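Local coordinates for lipoprotein (PDB 7ADK), which is probably a surface lipoprotein protease of the chymotrypsin-like PA clan, related to mycoplasma proteases that cleave immunoglobulins, at residues B[463-468]-B[486-491]; B[284-289]-B[423-428]. All blocks are in the same frame, centred on the assembly; numbering follows the deposited sequence.

Contact 1: residues B[463-468]-B[486-491]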
loop_
_atom_site.group_PDB
_atom_site.type_symbol
_atom_site.label_atom_id
_atom_site.label_comp_id
_atom_site.label_asym_id
_atom_site.label_seq_id
_atom_site.Cartn_x
_atom_site.Cartn_y
_atom_site.Cartn_z
ATOM N N SER B 463 -7.811 -18.384 -13.345
ATOM C CA SER B 463 -6.417 -18.088 -13.000
ATOM C C SER B 463 -6.044 -18.463 -11.560
ATOM O O SER B 463 -6.904 -18.511 -10.693
ATOM C CB SER B 463 -6.125 -16.616 -13.291
ATOM O OG SER B 463 -4.744 -16.363 -13.291
ATOM N N LEU B 464 -4.754 -18.717 -11.331
ATOM C CA LEU B 464 -4.137 -19.063 -10.045
ATOM C C LEU B 464 -2.963 -18.110 -9.816
ATOM O O LEU B 464 -1.956 -18.241 -10.504
ATOM C CB LEU B 464 -3.645 -20.518 -10.151
ATOM C CG LEU B 464 -4.717 -21.583 -10.385
ATOM C CD1 LEU B 464 -4.058 -22.880 -10.816
ATOM C CD2 LEU B 464 -5.538 -21.874 -9.138
ATOM N N THR B 465 -3.018 -17.176 -8.865
ATOM C CA THR B 465 -1.824 -16.408 -8.454
ATOM C C THR B 465 -1.359 -16.758 -7.056
ATOM O O THR B 465 -2.123 -16.718 -6.099
ATOM C CB THR B 465 -1.888 -14.896 -8.731
ATOM O OG1 THR B 465 -0.662 -14.279 -8.394
ATOM C CG2 THR B 465 -2.932 -14.074 -8.011
ATOM N N ARG B 466 -0.085 -17.122 -6.952
ATOM C CA ARG B 466 0.491 -17.756 -5.768
ATOM C C ARG B 466 1.911 -17.304 -5.487
ATOM O O ARG B 466 2.669 -17.043 -6.416
ATOM C CB ARG B 466 0.405 -19.280 -5.942
ATOM C CG ARG B 466 1.102 -19.855 -7.179
ATOM C CD ARG B 466 2.285 -20.690 -6.739
ATOM N NE ARG B 466 3.226 -20.926 -7.823
ATOM C CZ ARG B 466 4.221 -20.140 -8.154
ATOM N NH1 ARG B 466 5.166 -20.591 -8.903
ATOM N NH2 ARG B 466 4.305 -18.910 -7.758
ATOM N N LEU B 467 2.260 -17.223 -4.210
ATOM C CA LEU B 467 3.592 -16.890 -3.696
ATOM C C LEU B 467 4.559 -18.038 -3.995
ATOM O O LEU B 467 4.228 -19.186 -3.690
ATOM C CB LEU B 467 3.399 -16.625 -2.192
ATOM C CG LEU B 467 4.574 -16.027 -1.417
ATOM C CD1 LEU B 467 5.111 -14.756 -2.059
ATOM C CD2 LEU B 467 4.111 -15.641 -0.015
ATOM N N ASN B 468 5.694 -17.778 -4.647
ATOM C CA ASN B 468 6.607 -18.855 -5.016
ATOM C C ASN B 468 7.397 -19.392 -3.820
ATOM O O ASN B 468 7.749 -18.660 -2.897
ATOM C CB ASN B 468 7.459 -18.573 -6.272
ATOM C CG ASN B 468 8.107 -17.222 -6.460
ATOM O OD1 ASN B 468 8.850 -16.730 -5.631
ATOM N ND2 ASN B 468 7.924 -16.607 -7.597
ATOM N N PHE B 486 5.245 -13.180 -6.401
ATOM C CA PHE B 486 4.076 -13.906 -6.885
ATOM C C PHE B 486 4.274 -14.316 -8.341
ATOM O O PHE B 486 4.859 -13.594 -9.155
ATOM C CB PHE B 486 2.788 -13.091 -6.718
ATOM C CG PHE B 486 2.487 -12.707 -5.287
ATOM C CD1 PHE B 486 1.958 -13.648 -4.390
ATOM C CD2 PHE B 486 2.763 -11.411 -4.841
ATOM C CE1 PHE B 486 1.789 -13.315 -3.039
ATOM C CE2 PHE B 486 2.581 -11.064 -3.492
ATOM C CZ PHE B 486 2.116 -12.028 -2.584
ATOM N N THR B 487 3.701 -15.455 -8.697
ATOM C CA THR B 487 3.501 -15.853 -10.090
ATOM C C THR B 487 2.017 -16.104 -10.292
ATOM O O THR B 487 1.300 -16.454 -9.356
ATOM C CB THR B 487 4.348 -17.069 -10.506
ATOM O OG1 THR B 487 5.633 -17.048 -9.921
ATOM C CG2 THR B 487 4.556 -17.144 -12.008
ATOM N N LYS B 488 1.534 -15.870 -11.506
ATOM C CA LYS B 488 0.135 -16.032 -11.894
ATOM C C LYS B 488 0.056 -16.880 -13.152
ATOM O O LYS B 488 0.813 -16.653 -14.085
ATOM C CB LYS B 488 -0.476 -14.633 -12.038
ATOM C CG LYS B 488 -1.918 -14.618 -12.545
ATOM C CD LYS B 488 -2.537 -13.227 -12.351
ATOM C CE LYS B 488 -3.869 -13.117 -13.093
ATOM N NZ LYS B 488 -4.667 -11.943 -12.660
ATOM N N PHE B 489 -0.863 -17.830 -13.177
ATOM C CA PHE B 489 -1.097 -18.733 -14.297
ATOM C C PHE B 489 -2.546 -18.580 -14.732
ATOM O O PHE B 489 -3.439 -18.913 -13.966
ATOM C CB PHE B 489 -0.778 -20.177 -13.876
ATOM C CG PHE B 489 0.619 -20.344 -13.325
ATOM C CD1 PHE B 489 0.874 -20.089 -11.970
ATOM C CD2 PHE B 489 1.674 -20.680 -14.179
ATOM C CE1 PHE B 489 2.181 -20.119 -11.479
ATOM C CE2 PHE B 489 2.980 -20.730 -13.682
ATOM C CZ PHE B 489 3.238 -20.432 -12.338
ATOM N N THR B 490 -2.796 -18.077 -15.935
ATOM C CA THR B 490 -4.150 -17.849 -16.462
ATOM C C THR B 490 -4.428 -18.802 -17.605
ATOM O O THR B 490 -3.639 -18.900 -18.527
ATOM C CB THR B 490 -4.360 -16.398 -16.899
ATOM O OG1 THR B 490 -4.102 -15.533 -15.823
ATOM C CG2 THR B 490 -5.782 -16.091 -17.351
ATOM N N PHE B 491 -5.572 -19.468 -17.576
ATOM C CA PHE B 491 -6.003 -20.453 -18.556
ATOM C C PHE B 491 -7.268 -19.985 -19.260
ATOM O O PHE B 491 -8.185 -19.453 -18.634
ATOM C CB PHE B 491 -6.203 -21.811 -17.895
ATOM C CG PHE B 491 -5.022 -22.296 -17.089
ATOM C CD1 PHE B 491 -4.868 -21.885 -15.751
ATOM C CD2 PHE B 491 -4.066 -23.144 -17.670
ATOM C CE1 PHE B 491 -3.772 -22.327 -14.999
ATOM C CE2 PHE B 491 -2.995 -23.617 -16.899
ATOM C CZ PHE B 491 -2.847 -23.211 -15.567
#
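Lys488 lies across Thr465 and Ser463 on an antiparallel pair of strands. Its CB rests 3.6 Å from CB of Thr465. With CG anti to the backbone N (chi1 176°) and the chain extended beyond, CG runs on toward OG of Ser463. CD lies about equally far from Ser463 OG and Thr465 CB. CE comes back to 3.4 Å from Ser463 OG. NZ ends in a salt bridge with Glu291 of strand 289-293, which flanks 461-467 on its other edge. Ser463 OG also meets Thr490 OG1 at 2.7 Å, a hydrogen bond in which either hydroxyl could be the donor. On this same face, CD1 of Leu467 sits over the Phe486 ring in a CH-pi contact.

The carbonyl of Thr487 is gripped twice. The backbone N of Arg466 reaches its O at 2.9 Å, nearly along the C=O axis. The hydroxyl OG1 of Thr465 donates to the same O at 3.1 Å, from above the carbonyl plane and 60° out of it. That hydroxyl is also bonded to Asn480.

On the Leu464 and Phe489 face, the Arg466 guanidinium has Phe489 CE1 over one of its faces. The two planes are 66° apart, so this is not a parallel stack. Nearby, Asn468 ND2 donates to Thr487 OG1 at 3.3 Å, roughly in its own amide plane.

Strand 461-467 thus runs between 289-293 and 486-493, consistent with a PA-clan beta domain. The Lys488 charge is probably balanced by Glu291, while Arg466 NE and NH1 are held by the neutral carbonyls of Ile582 and Lys581.

Contact 2: residues B[284-289]-B[423-428]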
loop_
_atom_site.group_PDB
_atom_site.type_symbol
_atom_site.label_atom_id
_atom_site.label_comp_id
_atom_site.label_asym_id
_atom_site.label_seq_id
_atom_site.Cartn_x
_atom_site.Cartn_y
_atom_site.Cartn_z
ATOM N N ALA B 284 3.519 -22.007 -1.052
ATOM C CA ALA B 284 3.393 -23.414 -1.412
ATOM C C ALA B 284 2.021 -24.084 -1.242
ATOM O O ALA B 284 1.684 -24.885 -2.094
ATOM C CB ALA B 284 4.531 -24.244 -0.846
ATOM N N ARG B 285 1.237 -23.807 -0.203
ATOM C CA ARG B 285 0.065 -24.623 0.135
ATOM C C ARG B 285 -1.246 -23.886 -0.054
ATOM O O ARG B 285 -2.095 -24.349 -0.810
ATOM C CB ARG B 285 0.184 -25.215 1.547
ATOM C CG ARG B 285 1.479 -25.977 1.817
ATOM C CD ARG B 285 1.679 -27.250 1.016
ATOM N NE ARG B 285 2.984 -27.836 1.365
ATOM C CZ ARG B 285 4.107 -27.710 0.682
ATOM N NH1 ARG B 285 4.145 -27.612 -0.610
ATOM N NH2 ARG B 285 5.247 -27.661 1.292
ATOM N N THR B 286 -1.435 -22.739 0.580
ATOM C CA THR B 286 -2.608 -21.875 0.346
ATOM C C THR B 286 -2.393 -21.059 -0.903
ATOM O O THR B 286 -2.480 -19.835 -0.912
ATOM C CB THR B 286 -2.995 -20.996 1.524
ATOM O OG1 THR B 286 -2.979 -21.819 2.655
ATOM C CG2 THR B 286 -4.413 -20.454 1.338
ATOM N N LEU B 287 -1.959 -21.768 -1.937
ATOM C CA LEU B 287 -1.211 -21.184 -3.012
ATOM C C LEU B 287 -2.059 -20.121 -3.701
ATOM O O LEU B 287 -1.607 -18.971 -3.719
ATOM C CB LEU B 287 -0.492 -22.280 -3.860
ATOM C CG LEU B 287 -1.244 -23.234 -4.812
ATOM C CD1 LEU B 287 -1.405 -22.646 -6.211
ATOM C CD2 LEU B 287 -0.455 -24.515 -5.006
ATOM N N PRO B 288 -3.271 -20.406 -4.214
ATOM C CA PRO B 288 -3.834 -19.552 -5.202
ATOM C C PRO B 288 -4.858 -18.568 -4.648
ATOM O O PRO B 288 -5.893 -18.929 -4.078
ATOM C CB PRO B 288 -4.440 -20.493 -6.226
ATOM C CG PRO B 288 -4.721 -21.792 -5.488
ATOM C CD PRO B 288 -4.146 -21.554 -4.092
ATOM N N ASN B 289 -4.552 -17.303 -4.859
ATOM C CA ASN B 289 -5.551 -16.279 -5.019
ATOM C C ASN B 289 -6.150 -16.631 -6.387
ATOM O O ASN B 289 -5.414 -16.709 -7.368
ATOM C CB ASN B 289 -4.808 -14.946 -5.055
ATOM C CG ASN B 289 -5.670 -13.743 -5.346
ATOM O OD1 ASN B 289 -6.883 -13.788 -5.364
ATOM N ND2 ASN B 289 -5.056 -12.612 -5.563
ATOM N N SER B 423 -13.869 -13.912 -7.302
ATOM C CA SER B 423 -12.519 -14.161 -6.798
ATOM C C SER B 423 -12.493 -14.453 -5.302
ATOM O O SER B 423 -13.180 -13.820 -4.497
ATOM C CB SER B 423 -11.589 -13.010 -7.158
ATOM O OG SER B 423 -10.302 -13.267 -6.640
ATOM N N GLY B 424 -11.662 -15.414 -4.921
ATOM C CA GLY B 424 -11.620 -15.963 -3.570
ATOM C C GLY B 424 -10.262 -16.556 -3.251
ATOM O O GLY B 424 -9.232 -16.062 -3.726
ATOM N N THR B 425 -10.202 -17.562 -2.391
ATOM C CA THR B 425 -8.938 -18.213 -2.077
ATOM C C THR B 425 -9.120 -19.722 -1.905
ATOM O O THR B 425 -10.213 -20.208 -1.593
ATOM C CB THR B 425 -8.305 -17.573 -0.838
ATOM O OG1 THR B 425 -8.142 -16.196 -1.062
ATOM C CG2 THR B 425 -6.910 -18.103 -0.531
ATOM N N MET B 426 -8.061 -20.476 -2.149
ATOM C CA MET B 426 -8.007 -21.923 -1.991
ATOM C C MET B 426 -6.698 -22.371 -1.347
ATOM O O MET B 426 -5.706 -21.651 -1.347
ATOM C CB MET B 426 -8.118 -22.672 -3.327
ATOM C CG MET B 426 -9.153 -22.149 -4.300
ATOM S SD MET B 426 -9.697 -23.325 -5.551
ATOM C CE MET B 426 -8.285 -23.362 -6.697
ATOM N N TRP B 427 -6.679 -23.595 -0.854
ATOM C CA TRP B 427 -5.457 -24.331 -0.586
ATOM C C TRP B 427 -5.446 -25.654 -1.318
ATOM O O TRP B 427 -6.486 -26.266 -1.563
ATOM C CB TRP B 427 -5.271 -24.551 0.911
ATOM C CG TRP B 427 -6.309 -25.411 1.553
ATOM C CD1 TRP B 427 -6.183 -26.730 1.805
ATOM C CD2 TRP B 427 -7.646 -25.042 1.996
ATOM N NE1 TRP B 427 -7.343 -27.213 2.349
ATOM C CE2 TRP B 427 -8.277 -26.218 2.507
ATOM C CE3 TRP B 427 -8.375 -23.848 2.029
ATOM C CZ2 TRP B 427 -9.576 -26.236 3.005
ATOM C CZ3 TRP B 427 -9.678 -23.850 2.552
ATOM C CH2 TRP B 427 -10.278 -25.030 3.037
ATOM N N ILE B 428 -4.263 -26.092 -1.703
ATOM C CA ILE B 428 -4.026 -27.433 -2.219
ATOM C C ILE B 428 -4.217 -28.424 -1.058
ATOM O O ILE B 428 -3.584 -28.284 -0.011
ATOM C CB ILE B 428 -2.639 -27.457 -2.897
ATOM C CG1 ILE B 428 -2.523 -28.571 -3.938
ATOM C CG2 ILE B 428 -1.448 -27.486 -1.926
ATOM C CD1 ILE B 428 -1.372 -28.268 -4.910
#
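The carbonyl oxygen of Arg285 is approached by three groups. Ile428 N donates to Arg285 O at 2.9 Å, across the contact. Leu287 N makes a weak bond to Arg285 O at 2.8 Å, closing an inverse gamma turn centred on Thr286. CA of Trp427 adds a C-H...O contact to the same oxygen. Further along, Met426 N donates to Pro288 O at 3.3 Å, and Asn289 then pairs with Thr425 as the antiparallel strand begins. The loop leading into strand 289-293 is thus docked on strand 421-433 of the same sheet.

Apolar groups fill in between. Leu287 CD2 meets Ile428 CD1 at 3.9 Å. Here Leu287 CG stands between the backbone N and the carbonyl carbon (chi1 72°), and the end of the side chain comes closer to the strand than its base. The Pro288 ring lies at about a right angle to the Met426 side chain, CG to CE 4.1 Å. Thr286 CG2 lies beside Met426 O and touches Thr425 CG2.

Two backbone bonds and these apolar contacts fix the loop, while polar side-chain ends turn to other parts of the chain: Thr286 OG1 to Val281 O, Thr425 OG1 to Tyr637 N, and Arg285 NE to Lys591 O.

How the contacts relate
Coming from the N terminus, the chain passes through 284-289 and enters strand 289-293. It then makes a long excursion, about half of it helical, before returning as 423-428, where contact 2 closes a loop of 133 residues. Contact 1 follows in series: 463-468 turns back through 17 residues without helix or strand and pairs with 486-491. The two loops neither nest nor cross. They meet in one antiparallel sheet, where strand 289-293 pairs with both 421-433 and 461-467. Asn289 N lies 2.8 Å from Thr465 O, a probable hydrogen bond. Leu464 packs on Pro288 and Met426. Strand 486-493 carries the sheet on to 556-562.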